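PDB 4HSQ: putative fimbrial subunit from Corynebacterium diphtheriae, which probably forms the shaft of a sortase-assembled adhesive pilus as the major pilin SpaD, represented here by its second and third domains. Local coordinates for residues L51-V56 and N81-T86; V107-V112 and T116-R121. All coordinates share one frame; numbering follows the deposited sequence.

Contact 1: L51-V56 and N81-T86; sequences LDFQKV and NKLVVT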
# COMPACT_ATOMS: atom_id res chain seq x y z
N LEU A 51 3.98 -5.78 -6.02
CA LEU A 51 4.93 -4.85 -5.39
C LEU A 51 6.16 -4.70 -6.20
O LEU A 51 6.62 -5.67 -6.78
CB LEU A 51 5.33 -5.35 -4.00
CG LEU A 51 4.22 -5.46 -2.95
CD1 LEU A 51 4.77 -6.08 -1.67
CD2 LEU A 51 3.54 -4.09 -2.70
N ASP A 52 6.72 -3.47 -6.20
CA ASP A 52 8.04 -3.15 -6.75
C ASP A 52 8.91 -2.84 -5.58
O ASP A 52 8.70 -1.81 -4.91
CB ASP A 52 7.99 -1.92 -7.68
CG ASP A 52 7.42 -2.17 -9.05
OD1 ASP A 52 7.57 -3.30 -9.57
OD2 ASP A 52 6.89 -1.21 -9.64
N PHE A 53 9.90 -3.70 -5.32
CA PHE A 53 10.86 -3.45 -4.26
C PHE A 53 11.64 -2.16 -4.59
O PHE A 53 12.04 -1.99 -5.75
CB PHE A 53 11.83 -4.66 -4.15
CG PHE A 53 13.04 -4.39 -3.29
CD1 PHE A 53 12.92 -4.36 -1.90
CD2 PHE A 53 14.28 -4.17 -3.86
CE1 PHE A 53 14.04 -4.09 -1.09
CE2 PHE A 53 15.41 -3.93 -3.05
CZ PHE A 53 15.28 -3.90 -1.68
N GLN A 54 11.84 -1.27 -3.62
CA GLN A 54 12.58 -0.02 -3.80
C GLN A 54 14.01 -0.15 -3.27
O GLN A 54 14.97 -0.07 -4.03
CB GLN A 54 11.88 1.16 -3.09
CG GLN A 54 10.41 1.37 -3.52
CD GLN A 54 10.28 1.62 -5.00
OE1 GLN A 54 9.72 0.81 -5.76
NE2 GLN A 54 10.79 2.71 -5.43
N LYS A 55 14.13 -0.36 -1.94
CA LYS A 55 15.44 -0.42 -1.28
C LYS A 55 15.30 -0.89 0.14
O LYS A 55 14.22 -0.80 0.73
CB LYS A 55 16.10 1.00 -1.27
CG LYS A 55 15.29 2.08 -0.49
CD LYS A 55 16.05 3.40 -0.32
CE LYS A 55 15.18 4.43 0.39
NZ LYS A 55 14.20 5.10 -0.52
N VAL A 56 16.43 -1.32 0.71
CA VAL A 56 16.53 -1.61 2.13
C VAL A 56 16.77 -0.26 2.77
O VAL A 56 17.55 0.52 2.21
CB VAL A 56 17.69 -2.63 2.42
CG1 VAL A 56 18.00 -2.72 3.93
CG2 VAL A 56 17.37 -4.01 1.84
N ASN A 81 10.36 -11.93 -7.69
CA ASN A 81 9.96 -10.94 -6.68
C ASN A 81 10.29 -11.41 -5.26
O ASN A 81 9.78 -10.84 -4.29
CB ASN A 81 8.48 -10.51 -6.80
CG ASN A 81 8.40 -9.01 -6.82
OD1 ASN A 81 9.36 -8.34 -7.21
ND2 ASN A 81 7.30 -8.44 -6.35
N LYS A 82 11.19 -12.37 -5.13
CA LYS A 82 11.63 -12.77 -3.80
C LYS A 82 12.80 -11.87 -3.40
O LYS A 82 13.77 -11.74 -4.15
CB LYS A 82 12.01 -14.26 -3.72
CG LYS A 82 12.32 -14.71 -2.29
CD LYS A 82 12.51 -16.21 -2.16
CE LYS A 82 13.95 -16.63 -2.21
NZ LYS A 82 14.12 -18.03 -1.76
N LEU A 83 12.70 -11.22 -2.23
CA LEU A 83 13.77 -10.40 -1.66
C LEU A 83 14.62 -11.27 -0.73
O LEU A 83 14.08 -12.00 0.10
CB LEU A 83 13.19 -9.21 -0.85
CG LEU A 83 14.22 -8.34 -0.07
CD1 LEU A 83 15.13 -7.60 -1.04
CD2 LEU A 83 13.50 -7.34 0.86
N VAL A 84 15.95 -11.19 -0.86
CA VAL A 84 16.86 -11.92 0.03
C VAL A 84 17.90 -10.93 0.53
O VAL A 84 18.61 -10.35 -0.27
CB VAL A 84 17.53 -13.16 -0.64
CG1 VAL A 84 18.39 -13.92 0.37
CG2 VAL A 84 16.50 -14.10 -1.26
N VAL A 85 17.98 -10.74 1.85
CA VAL A 85 18.96 -9.87 2.50
C VAL A 85 19.85 -10.78 3.31
O VAL A 85 19.37 -11.38 4.27
CB VAL A 85 18.30 -8.75 3.35
CG1 VAL A 85 19.37 -7.88 4.01
CG2 VAL A 85 17.35 -7.91 2.50
N THR A 86 21.11 -10.94 2.89
CA THR A 86 22.05 -11.90 3.49
C THR A 86 23.17 -11.19 4.20
O THR A 86 23.83 -10.36 3.59
CB THR A 86 22.62 -12.80 2.39
OG1 THR A 86 21.56 -13.36 1.62
CG2 THR A 86 23.50 -13.93 2.94
O HOH W 1 10.29 -5.82 -7.14

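Contact 2: V107-V112 and T116-R121; sequences VKRKEV and TELKNR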
# COMPACT_ATOMS: atom_id res chain seq x y z
N VAL A 107 8.79 -0.56 -0.40
CA VAL A 107 8.10 -1.06 -1.60
C VAL A 107 7.12 -0.02 -2.10
O VAL A 107 6.76 0.92 -1.37
CB VAL A 107 7.34 -2.41 -1.29
CG1 VAL A 107 8.31 -3.55 -0.96
CG2 VAL A 107 6.28 -2.25 -0.20
N LYS A 108 6.60 -0.24 -3.31
CA LYS A 108 5.49 0.50 -3.90
C LYS A 108 4.53 -0.51 -4.46
O LYS A 108 4.97 -1.42 -5.17
CB LYS A 108 5.89 1.49 -5.01
CG LYS A 108 6.71 2.69 -4.48
CD LYS A 108 7.16 3.61 -5.62
CE LYS A 108 8.05 4.72 -5.06
NZ LYS A 108 8.55 5.64 -6.12
N ARG A 109 3.24 -0.33 -4.20
CA ARG A 109 2.23 -1.21 -4.80
C ARG A 109 1.88 -0.62 -6.16
O ARG A 109 1.44 0.52 -6.23
CB ARG A 109 1.01 -1.35 -3.89
CG ARG A 109 -0.00 -2.34 -4.44
CD ARG A 109 -1.15 -2.41 -3.48
NE ARG A 109 -2.23 -3.27 -3.95
CZ ARG A 109 -3.12 -3.81 -3.14
NH1 ARG A 109 -3.06 -3.59 -1.84
NH2 ARG A 109 -4.08 -4.60 -3.62
N LYS A 110 2.09 -1.39 -7.25
CA LYS A 110 1.91 -0.88 -8.62
C LYS A 110 0.47 -0.73 -9.02
O LYS A 110 0.16 0.04 -9.94
CB LYS A 110 2.54 -1.85 -9.66
CG LYS A 110 3.99 -2.17 -9.50
CD LYS A 110 4.41 -3.13 -10.61
CE LYS A 110 4.47 -4.56 -10.13
NZ LYS A 110 4.91 -5.48 -11.21
N GLU A 111 -0.40 -1.56 -8.44
CA GLU A 111 -1.81 -1.58 -8.79
C GLU A 111 -2.61 -2.30 -7.75
O GLU A 111 -2.05 -3.05 -6.95
CB GLU A 111 -1.99 -2.34 -10.14
CG GLU A 111 -1.54 -3.79 -10.09
CD GLU A 111 -1.81 -4.59 -11.35
OE1 GLU A 111 -2.77 -4.27 -12.09
OE2 GLU A 111 -1.09 -5.60 -11.55
N VAL A 112 -3.93 -2.12 -7.80
CA VAL A 112 -4.82 -2.87 -6.91
C VAL A 112 -4.78 -4.35 -7.32
O VAL A 112 -4.62 -5.22 -6.47
CB VAL A 112 -6.25 -2.26 -6.99
CG1 VAL A 112 -7.29 -3.19 -6.35
CG2 VAL A 112 -6.27 -0.88 -6.34
N THR A 116 -8.37 -6.69 -3.12
CA THR A 116 -7.98 -5.48 -2.40
C THR A 116 -6.83 -5.84 -1.47
O THR A 116 -5.91 -5.05 -1.33
CB THR A 116 -9.15 -4.89 -1.62
OG1 THR A 116 -9.65 -5.88 -0.71
CG2 THR A 116 -10.28 -4.40 -2.54
N GLU A 117 -6.85 -7.07 -0.89
CA GLU A 117 -5.78 -7.47 0.03
C GLU A 117 -4.47 -7.76 -0.67
O GLU A 117 -4.45 -8.29 -1.77
CB GLU A 117 -6.16 -8.70 0.89
CG GLU A 117 -6.24 -10.02 0.15
CD GLU A 117 -6.43 -11.24 1.03
OE1 GLU A 117 -6.55 -11.09 2.27
OE2 GLU A 117 -6.46 -12.36 0.48
N LEU A 118 -3.37 -7.40 -0.01
CA LEU A 118 -2.02 -7.74 -0.46
C LEU A 118 -1.31 -8.18 0.80
O LEU A 118 -1.12 -7.39 1.72
CB LEU A 118 -1.33 -6.54 -1.17
CG LEU A 118 0.04 -6.82 -1.80
CD1 LEU A 118 0.32 -5.83 -2.94
CD2 LEU A 118 1.15 -6.73 -0.74
N LYS A 119 -0.97 -9.47 0.85
CA LYS A 119 -0.36 -10.07 2.03
C LYS A 119 1.14 -10.10 1.95
O LYS A 119 1.71 -10.17 0.87
CB LYS A 119 -0.88 -11.51 2.21
CG LYS A 119 -2.42 -11.52 2.38
CD LYS A 119 -3.00 -12.93 2.58
CE LYS A 119 -2.92 -13.79 1.36
NZ LYS A 119 -3.85 -14.95 1.46
N ASN A 120 1.78 -10.11 3.12
CA ASN A 120 3.21 -10.25 3.17
C ASN A 120 3.60 -11.10 4.36
O ASN A 120 3.04 -10.96 5.44
CB ASN A 120 3.96 -8.89 3.22
CG ASN A 120 5.45 -9.12 3.12
OD1 ASN A 120 5.93 -9.60 2.09
N ARG A 121 4.59 -11.95 4.16
CA ARG A 121 5.18 -12.81 5.18
C ARG A 121 6.67 -12.95 4.89
O ARG A 121 7.08 -12.90 3.73
CB ARG A 121 4.49 -14.20 5.17
CG ARG A 121 4.67 -14.97 6.46
CD ARG A 121 4.26 -16.43 6.32
NE ARG A 121 2.83 -16.60 6.08
CZ ARG A 121 1.92 -16.77 7.04
NH1 ARG A 121 2.28 -16.77 8.32
NH2 ARG A 121 0.64 -16.93 6.73

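Contact 1: L51-V56 and N81-T86
Phe53 and Leu83 meet between the two sheets of an immunoglobulin-like beta sandwich, consistent with a CnaA-type domain, with strand 51-61 on one side and strand 82-87 on the other. The two side chains cross at about a right angle, and the leucine lies over one face of the ring. Its methyl CD1 stands 3.9 Å from the ring centroid, 20° off the normal, a CH-pi contact displaced toward the CE1 rim; CD2 reaches the same rim. CB of Phe53 already points toward the other sheet, and with CG anti to the backbone N (chi1 168°) the ring swings to the carbonyl side, toward the next residues of its strand. The opposite face of the ring therefore lies against the backbone N of Lys55, and the phenyl is sandwiched between its own strand and Leu83. Further along, Val56 and Val85 touch by one methyl each, CG2 to CG2 at 4.0 Å, and Tyr71 packs against both valines.

At the other end the contact turns polar. Asn81, in the loop leading into strand 82-87, donates from ND2 to Leu51 O at 2.9 Å, with an N-H...O angle of 158°. The carbonyl oxygen lies close to the amide plane. ND2 also bonds to Asp48 O, so two backbone carbonyls fix the rotation of this buried amide. Its other end reaches strand 51-61 through water: one molecule donates to Asn81 OD1 at 2.7 Å and accepts from Phe53 N at 2.8 Å.

Contact 2: V107-V112 and T116-R121
Arg109 stretches across to Thr116 with CG anti to its own N (chi1 -176°) and a chain that stays extended as far as NE, carrying the guanidinium across to the start of the facing strand. Leu118 has the same first torsion (chi1 -175°) but comes from that facing strand, and the two side chains slide past each other in opposite directions. Leu118 CD1 rests against the aliphatic part of the arginine, 3.8 Å from CD, while Leu118 CB sits over one face of the guanidinium near its rim, 3.5 Å from NH1.

The edge of the guanidinium is given over to main-chain oxygens. NH1 and NH2 both donate end-on to Thr116 O, at 3.2 and 3.0 Å. They approach from the same face of that carbonyl, NH2 well above its plane. NE binds Glu111 O at 3.0 Å, and NH2 makes its straighter bond to Val112 O, also at 3.0 Å with an angle of 168°, in the carbonyl plane on a lone pair. All three acceptors lie close to the guanidinium plane, so the in-plane bonds along its edge fix the orientation of the group. Arg50 adds hydrogen bonds to Val112 O and Glu117 O.

One buried arginine thus ties together, through main-chain carbonyls, the loop joining strands 100-109 and 117-127. The loop lies at the end of the sandwich that faces the prealbumin-like domain: Val112 N bonds to Asp203, and the Thr116 side chain lies about 4 Å from that of Ile251, a calcium ligand of that neighbouring domain.

Contact 1 closes before contact 2 opens along the chain, and their centres lie 13 Å apart in the same N-terminal domain of this construct. Strands 51-61 and 100-109 are antiparallel neighbours in one sheet, with a probable hydrogen bond from Asp52 N to Lys108 O between them; strands 82-87 and 117-127 belong to the facing sheet, each pairing with strand 41-46. Both contacts therefore bridge the sandwich, and Leu51, whose carbonyl takes part in contact 1, packs its side chain against Arg109 and Leu118 of contact 2. Contact 2 lies nearer the interdomain junction. Its strand 117-127 also carries Asn120, covalently linked to Lys8 in an isopeptide bond, a cross-link consistent with the mechanical strength expected of a pilus shaft.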